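Local structure of type III effector HopA1 (Pseudomonas syringae pv. tomato str. DC3000, 4RSX) at residues Q48-N59 with L82-K93. The protein is a type III effector of a plant-pathogenic bacterium, probably delivered into host cells, this chain being its C-terminal part, of unassigned molecular activity. Residues are numbered along the deposited sequence; the frame is centred on the assembly and turned at random.
Sequences QEEFLHTLKALN and LDKYIAESPDAK
At the start of 82-93, Leu82 CD2 packs against Leu55 and Asn59 at the C-terminal end of helix 45-58. Helix 82-88 lies nearly antiparallel to helix 48-58, the axes 164° apart and 10.2 Å at closest approach. Both helices pack against strands 64-68 and 96-101 of the antiparallel sheet, with Val66 and Tyr97 touching both Leu55 and Leu82. With its CG turned away from the backbone N (chi1 -176°), Leu82 brings CD2 to 3.7 Å from Asn59 CB and 3.6 Å from Leu55 O. Asn59 itself spends its OD1 on the backbone N of Val66. Asp83 OD1 lies 3.2 Å from Lys56 CG, against the aliphatic part of the lysine, whereas Lys56 NZ stays 5.6 Å from Asp83 OD1. Each charged group is instead tied by a water to the other residue's main-chain carbonyl: one water bridges Asp83 OD1, Lys56 O and Asn59 ND2, and a second links Lys56 NZ to Asp83 O. Ile86 fills the middle of the interface, its CG2 3.7 Å from Leu52 CD1 as the two side chains run past each other in opposite directions, and its CD1 reaching Lys56 CG. Beyond the Ser89-Ala92 turn, the carbonyl of Ala92 faces Leu52 CD2 and accepts a hydrogen bond from Tyr97 OH. The extended Lys93 chain crosses Gln48 at about a right angle, its CD beside OE1, and ends in a weak salt-bridging hydrogen bond from NZ to Glu49 OE2 at 3.2 Å.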
ATOM      1  N   GLN A  48       9.103 -10.818 -15.695  1.00 13.48           N
ATOM      2  CA  GLN A  48       9.593  -9.473 -15.353  1.00 14.91           C
ATOM      3  C   GLN A  48       9.715  -8.574 -16.581  1.00 17.53           C
ATOM      4  O   GLN A  48       9.251  -7.426 -16.592  1.00 15.64           O
ATOM      5  CB  GLN A  48      10.939  -9.573 -14.612  1.00 12.44           C
ATOM      6  CG  GLN A  48      10.808 -10.293 -13.263  1.00 14.06           C
ATOM      7  CD  GLN A  48      12.122 -10.437 -12.496  1.00 19.51           C
ATOM      8  OE1 GLN A  48      12.957  -9.525 -12.472  1.00 23.24           O
ATOM      9  NE2 GLN A  48      12.297 -11.582 -11.848  1.00 13.95           N
ATOM     10  N   GLU A  49      10.317  -9.112 -17.634  1.00 21.00           N
ATOM     11  CA  GLU A  49      10.459  -8.361 -18.870  1.00 21.85           C
ATOM     12  C   GLU A  49       9.108  -8.000 -19.485  1.00 19.32           C
ATOM     13  O   GLU A  49       8.929  -6.892 -19.979  1.00 23.30           O
ATOM     14  CB  GLU A  49      11.343  -9.131 -19.862  1.00 20.91           C
ATOM     15  CG  GLU A  49      12.800  -9.271 -19.387  1.00 27.27           C
ATOM     16  CD  GLU A  49      13.581  -7.955 -19.474  1.00 35.49           C
ATOM     17  OE1 GLU A  49      13.098  -7.010 -20.139  1.00 35.87           O
ATOM     18  OE2 GLU A  49      14.681  -7.863 -18.884  1.00 43.58           O
ATOM     19  N   GLU A  50       8.163  -8.934 -19.451  1.00 20.43           N
ATOM     20  CA  GLU A  50       6.799  -8.676 -19.916  1.00 22.81           C
ATOM     21  C   GLU A  50       6.178  -7.537 -19.090  1.00 21.65           C
ATOM     22  O   GLU A  50       5.443  -6.688 -19.611  1.00 20.62           O
ATOM     23  CB  GLU A  50       5.953  -9.963 -19.809  1.00 22.39           C
ATOM     24  CG  GLU A  50       4.489  -9.815 -20.259  1.00 29.83           C
ATOM     25  CD  GLU A  50       3.598 -10.986 -19.810  1.00 39.53           C
ATOM     26  OE1 GLU A  50       4.086 -11.872 -19.071  1.00 39.66           O
ATOM     27  OE2 GLU A  50       2.400 -11.018 -20.188  1.00 45.54           O
ATOM     28  N   PHE A  51       6.501  -7.516 -17.801  1.00 16.06           N
ATOM     29  CA  PHE A  51       5.998  -6.479 -16.910  1.00 17.74           C
ATOM     30  C   PHE A  51       6.495  -5.096 -17.353  1.00 19.10           C
ATOM     31  O   PHE A  51       5.702  -4.171 -17.555  1.00 18.41           O
ATOM     32  CB  PHE A  51       6.422  -6.772 -15.465  1.00 16.96           C
ATOM     33  CG  PHE A  51       5.821  -5.837 -14.464  1.00 16.11           C
ATOM     34  CD1 PHE A  51       4.594  -6.129 -13.876  1.00 15.47           C
ATOM     35  CD2 PHE A  51       6.461  -4.653 -14.126  1.00 17.09           C
ATOM     36  CE1 PHE A  51       4.019  -5.260 -12.964  1.00 16.90           C
ATOM     37  CE2 PHE A  51       5.891  -3.777 -13.205  1.00 18.10           C
ATOM     38  CZ  PHE A  51       4.668  -4.076 -12.629  1.00 16.96           C
ATOM     39  N   LEU A  52       7.809  -4.956 -17.519  1.00 20.71           N
ATOM     40  CA  LEU A  52       8.375  -3.685 -17.982  1.00 19.10           C
ATOM     41  C   LEU A  52       7.808  -3.276 -19.336  1.00 19.45           C
ATOM     42  O   LEU A  52       7.481  -2.109 -19.556  1.00 16.42           O
ATOM     43  CB  LEU A  52       9.901  -3.756 -18.042  1.00 17.44           C
ATOM     44  CG  LEU A  52      10.540  -4.001 -16.684  1.00 18.52           C
ATOM     45  CD1 LEU A  52      12.038  -3.949 -16.790  1.00 22.62           C
ATOM     46  CD2 LEU A  52      10.029  -2.978 -15.678  1.00 18.12           C
ATOM     47  N   HIS A  53       7.666  -4.235 -20.246  1.00 25.48           N
ATOM     48  CA  HIS A  53       7.135  -3.900 -21.565  1.00 29.51           C
ATOM     49  C   HIS A  53       5.684  -3.435 -21.506  1.00 23.94           C
ATOM     50  O   HIS A  53       5.243  -2.645 -22.343  1.00 26.53           O
ATOM     51  CB  HIS A  53       7.341  -5.048 -22.569  1.00 29.24           C
ATOM     52  CG  HIS A  53       8.693  -5.024 -23.213  1.00 45.71           C
ATOM     53  ND1 HIS A  53       8.960  -4.296 -24.354  1.00 52.06           N
ATOM     54  CD2 HIS A  53       9.866  -5.602 -22.851  1.00 47.83           C
ATOM     55  CE1 HIS A  53      10.235  -4.441 -24.677  1.00 60.43           C
ATOM     56  NE2 HIS A  53      10.806  -5.227 -23.781  1.00 54.34           N
ATOM     57  N   THR A  54       4.950  -3.906 -20.504  1.00 18.04           N
ATOM     58  CA  THR A  54       3.550  -3.527 -20.355  1.00 21.70           C
ATOM     59  C   THR A  54       3.453  -2.112 -19.818  1.00 20.20           C
ATOM     60  O   THR A  54       2.609  -1.337 -20.262  1.00 21.08           O
ATOM     61  CB  THR A  54       2.830  -4.476 -19.399  1.00 22.90           C
ATOM     62  OG1 THR A  54       2.869  -5.798 -19.949  1.00 26.97           O
ATOM     63  CG2 THR A  54       1.375  -4.045 -19.198  1.00 21.67           C
ATOM     64  N   LEU A  55       4.317  -1.794 -18.853  1.00 17.89           N
ATOM     65  CA  LEU A  55       4.423  -0.431 -18.335  1.00 23.07           C
ATOM     66  C   LEU A  55       4.596   0.550 -19.500  1.00 24.26           C
ATOM     67  O   LEU A  55       3.839   1.517 -19.617  1.00 20.26           O
ATOM     68  CB  LEU A  55       5.594  -0.305 -17.353  1.00 19.40           C
ATOM     69  CG  LEU A  55       5.498  -0.968 -15.974  1.00 21.15           C
ATOM     70  CD1 LEU A  55       6.691  -0.587 -15.089  1.00 20.01           C
ATOM     71  CD2 LEU A  55       4.186  -0.614 -15.279  1.00 18.66           C
ATOM     72  N   LYS A  56       5.558   0.269 -20.381  1.00 20.22           N
ATOM     73  CA  LYS A  56       5.821   1.141 -21.528  1.00 20.83           C
ATOM     74  C   LYS A  56       4.638   1.190 -22.484  1.00 21.48           C
ATOM     75  O   LYS A  56       4.330   2.240 -23.042  1.00 23.43           O
ATOM     76  CB  LYS A  56       7.085   0.704 -22.271  1.00 20.53           C
ATOM     77  CG  LYS A  56       8.367   0.889 -21.467  1.00 24.10           C
ATOM     78  CD  LYS A  56       9.603   0.478 -22.269  1.00 31.33           C
ATOM     79  CE  LYS A  56       9.699  -1.030 -22.446  1.00 29.32           C
ATOM     80  NZ  LYS A  56      10.966  -1.451 -23.112  1.00 36.01           N
ATOM     81  N   ALA A  57       3.971   0.052 -22.663  1.00 23.15           N
ATOM     82  CA  ALA A  57       2.776  -0.014 -23.506  1.00 23.11           C
ATOM     83  C   ALA A  57       1.590   0.748 -22.901  1.00 27.00           C
ATOM     84  O   ALA A  57       0.731   1.261 -23.627  1.00 25.88           O
ATOM     85  CB  ALA A  57       2.391  -1.458 -23.755  1.00 20.79           C
ATOM     86  N   LEU A  58       1.533   0.806 -21.573  1.00 22.23           N
ATOM     87  CA  LEU A  58       0.422   1.467 -20.886  1.00 25.45           C
ATOM     88  C   LEU A  58       0.623   2.983 -20.865  1.00 22.76           C
ATOM     89  O   LEU A  58      -0.328   3.764 -21.001  1.00 22.53           O
ATOM     90  CB  LEU A  58       0.294   0.931 -19.454  1.00 22.62           C
ATOM     91  CG  LEU A  58      -0.378  -0.429 -19.354  1.00 17.92           C
ATOM     92  CD1 LEU A  58      -0.231  -1.004 -17.961  1.00 17.15           C
ATOM     93  CD2 LEU A  58      -1.837  -0.277 -19.736  1.00 19.41           C
ATOM     94  N   ASN A  59       1.880   3.375 -20.694  1.00 18.67           N
ATOM     95  CA  ASN A  59       2.288   4.767 -20.630  1.00 19.41           C
ATOM     96  C   ASN A  59       1.866   5.589 -21.851  1.00 25.64           C
ATOM     97  O   ASN A  59       2.258   5.288 -22.983  1.00 22.93           O
ATOM     98  CB  ASN A  59       3.807   4.814 -20.501  1.00 19.01           C
ATOM     99  CG  ASN A  59       4.332   6.220 -20.301  1.00 21.51           C
ATOM    100  OD1 ASN A  59       3.755   7.018 -19.557  1.00 22.66           O
ATOM    101  ND2 ASN A  59       5.438   6.532 -20.965  1.00 24.01           N
ATOM    102  N   LEU A  82       9.896   7.168 -19.564  1.00 40.32           N
ATOM    103  CA  LEU A  82       9.814   5.811 -19.045  1.00 37.62           C
ATOM    104  C   LEU A  82      10.753   4.858 -19.782  1.00 34.53           C
ATOM    105  O   LEU A  82      11.521   4.115 -19.150  1.00 35.34           O
ATOM    106  CB  LEU A  82       8.373   5.311 -19.127  1.00 32.01           C
ATOM    107  CG  LEU A  82       8.173   3.935 -18.507  1.00 31.16           C
ATOM    108  CD1 LEU A  82       8.639   3.954 -17.057  1.00 31.09           C
ATOM    109  CD2 LEU A  82       6.711   3.491 -18.621  1.00 25.16           C
ATOM    110  N   ASP A  83      10.709   4.906 -21.111  1.00 28.09           N
ATOM    111  CA  ASP A  83      11.468   3.960 -21.934  1.00 32.81           C
ATOM    112  C   ASP A  83      12.969   4.048 -21.679  1.00 29.42           C
ATOM    113  O   ASP A  83      13.656   3.029 -21.636  1.00 33.85           O
ATOM    114  CB  ASP A  83      11.154   4.159 -23.423  1.00 30.62           C
ATOM    115  CG  ASP A  83       9.703   3.864 -23.759  1.00 35.85           C
ATOM    116  OD1 ASP A  83       8.878   3.734 -22.825  1.00 35.08           O
ATOM    117  OD2 ASP A  83       9.377   3.776 -24.963  1.00 42.21           O
ATOM    118  N   LYS A  84      13.467   5.265 -21.481  1.00 30.09           N
ATOM    119  CA  LYS A  84      14.889   5.482 -21.220  1.00 30.38           C
ATOM    120  C   LYS A  84      15.310   4.969 -19.849  1.00 34.49           C
ATOM    121  O   LYS A  84      16.366   4.357 -19.718  1.00 32.90           O
ATOM    122  CB  LYS A  84      15.250   6.964 -21.356  1.00 40.00           C
ATOM    123  CG  LYS A  84      16.756   7.247 -21.340  1.00 48.90           C
ATOM    124  CD  LYS A  84      17.061   8.751 -21.354  1.00 49.71           C
ATOM    125  CE  LYS A  84      18.532   9.032 -21.660  1.00 54.64           C
ATOM    126  NZ  LYS A  84      19.457   8.420 -20.668  1.00 59.74           N
ATOM    127  N   TYR A  85      14.488   5.220 -18.828  1.00 38.55           N
ATOM    128  CA  TYR A  85      14.784   4.722 -17.479  1.00 33.12           C
ATOM    129  C   TYR A  85      14.873   3.189 -17.456  1.00 28.87           C
ATOM    130  O   TYR A  85      15.801   2.613 -16.884  1.00 32.94           O
ATOM    131  CB  TYR A  85      13.740   5.224 -16.460  1.00 29.09           C
ATOM    132  CG  TYR A  85      13.995   4.744 -15.041  1.00 28.85           C
ATOM    133  CD1 TYR A  85      14.831   5.455 -14.187  1.00 25.91           C
ATOM    134  CD2 TYR A  85      13.403   3.569 -14.558  1.00 28.10           C
ATOM    135  CE1 TYR A  85      15.072   5.023 -12.892  1.00 29.04           C
ATOM    136  CE2 TYR A  85      13.644   3.120 -13.255  1.00 24.50           C
ATOM    137  CZ  TYR A  85      14.481   3.858 -12.432  1.00 30.52           C
ATOM    138  OH  TYR A  85      14.740   3.443 -11.146  1.00 29.84           O
ATOM    139  N   ILE A  86      13.904   2.527 -18.080  1.00 30.31           N
ATOM    140  CA  ILE A  86      13.878   1.064 -18.091  1.00 32.53           C
ATOM    141  C   ILE A  86      15.094   0.507 -18.839  1.00 35.06           C
ATOM    142  O   ILE A  86      15.668  -0.512 -18.453  1.00 31.33           O
ATOM    143  CB  ILE A  86      12.557   0.535 -18.704  1.00 26.24           C
ATOM    144  CG1 ILE A  86      11.388   0.875 -17.775  1.00 24.51           C
ATOM    145  CG2 ILE A  86      12.621  -0.977 -18.951  1.00 24.95           C
ATOM    146  CD1 ILE A  86      10.036   0.392 -18.272  1.00 21.97           C
ATOM    147  N   ALA A  87      15.484   1.211 -19.898  1.00 41.62           N
ATOM    148  CA  ALA A  87      16.603   0.810 -20.743  1.00 43.70           C
ATOM    149  C   ALA A  87      17.949   0.890 -20.025  1.00 42.68           C
ATOM    150  O   ALA A  87      18.834   0.077 -20.284  1.00 48.39           O
ATOM    151  CB  ALA A  87      16.628   1.666 -22.007  1.00 43.63           C
ATOM    152  N   GLU A  88      18.094   1.857 -19.117  1.00 38.55           N
ATOM    153  CA  GLU A  88      19.407   2.194 -18.561  1.00 37.70           C
ATOM    154  C   GLU A  88      19.561   1.971 -17.067  1.00 39.29           C
ATOM    155  O   GLU A  88      20.631   1.569 -16.609  1.00 47.65           O
ATOM    156  CB  GLU A  88      19.753   3.651 -18.877  1.00 43.28           C
ATOM    157  CG  GLU A  88      19.717   3.972 -20.365  1.00 45.92           C
ATOM    158  CD  GLU A  88      20.097   5.411 -20.679  1.00 54.60           C
ATOM    159  OE1 GLU A  88      20.268   6.222 -19.739  1.00 54.87           O
ATOM    160  OE2 GLU A  88      20.224   5.733 -21.881  1.00 64.73           O
ATOM    161  N   SER A  89      18.523   2.267 -16.296  1.00 33.58           N
ATOM    162  CA  SER A  89      18.637   2.128 -14.847  1.00 35.50           C
ATOM    163  C   SER A  89      18.842   0.672 -14.464  1.00 35.80           C
ATOM    164  O   SER A  89      18.124  -0.207 -14.948  1.00 36.69           O
ATOM    165  CB  SER A  89      17.408   2.684 -14.127  1.00 29.08           C
ATOM    166  OG  SER A  89      17.502   2.426 -12.737  1.00 29.22           O
ATOM    167  N   PRO A  90      19.843   0.411 -13.609  1.00 37.91           N
ATOM    168  CA  PRO A  90      20.071  -0.932 -13.063  1.00 36.04           C
ATOM    169  C   PRO A  90      19.059  -1.250 -11.966  1.00 35.24           C
ATOM    170  O   PRO A  90      19.054  -2.360 -11.429  1.00 32.52           O
ATOM    171  CB  PRO A  90      21.480  -0.833 -12.463  1.00 37.57           C
ATOM    172  CG  PRO A  90      21.660   0.636 -12.146  1.00 31.94           C
ATOM    173  CD  PRO A  90      20.897   1.368 -13.219  1.00 36.74           C
ATOM    174  N   ASP A  91      18.214  -0.281 -11.632  1.00 36.49           N
ATOM    175  CA  ASP A  91      17.185  -0.495 -10.618  1.00 35.15           C
ATOM    176  C   ASP A  91      15.783  -0.693 -11.190  1.00 28.75           C
ATOM    177  O   ASP A  91      14.833  -0.862 -10.429  1.00 27.99           O
ATOM    178  CB  ASP A  91      17.155   0.679  -9.651  1.00 35.32           C
ATOM    179  CG  ASP A  91      18.371   0.730  -8.779  1.00 39.07           C
ATOM    180  OD1 ASP A  91      18.561  -0.217  -7.984  1.00 44.98           O
ATOM    181  OD2 ASP A  91      19.129   1.718  -8.886  1.00 47.16           O
ATOM    182  N   ALA A  92      15.667  -0.676 -12.519  1.00 24.26           N
ATOM    183  CA  ALA A  92      14.375  -0.697 -13.210  1.00 23.57           C
ATOM    184  C   ALA A  92      13.449  -1.852 -12.806  1.00 22.20           C
ATOM    185  O   ALA A  92      12.230  -1.704 -12.823  1.00 21.80           O
ATOM    186  CB  ALA A  92      14.577  -0.682 -14.726  1.00 23.60           C
ATOM    187  N   LYS A  93      14.027  -2.994 -12.445  1.00 25.67           N
ATOM    188  CA  LYS A  93      13.239  -4.147 -12.024  1.00 26.46           C
ATOM    189  C   LYS A  93      12.898  -4.100 -10.535  1.00 24.86           C
ATOM    190  O   LYS A  93      12.129  -4.932 -10.040  1.00 20.70           O
ATOM    191  CB  LYS A  93      13.993  -5.451 -12.338  1.00 28.07           C
ATOM    192  CG  LYS A  93      14.138  -5.753 -13.826  1.00 31.78           C
ATOM    193  CD  LYS A  93      14.878  -7.081 -14.087  1.00 32.38           C
ATOM    194  CE  LYS A  93      14.874  -7.409 -15.585  1.00 39.66           C
ATOM    195  NZ  LYS A  93      16.044  -8.234 -16.035  1.00 45.19           N
TER
HETATM  196  O   HOH W   1       6.301   4.532 -23.122  1.00 25.82           O
HETATM  197  O   HOH W   2      13.083   0.627 -22.928  1.00 27.46           O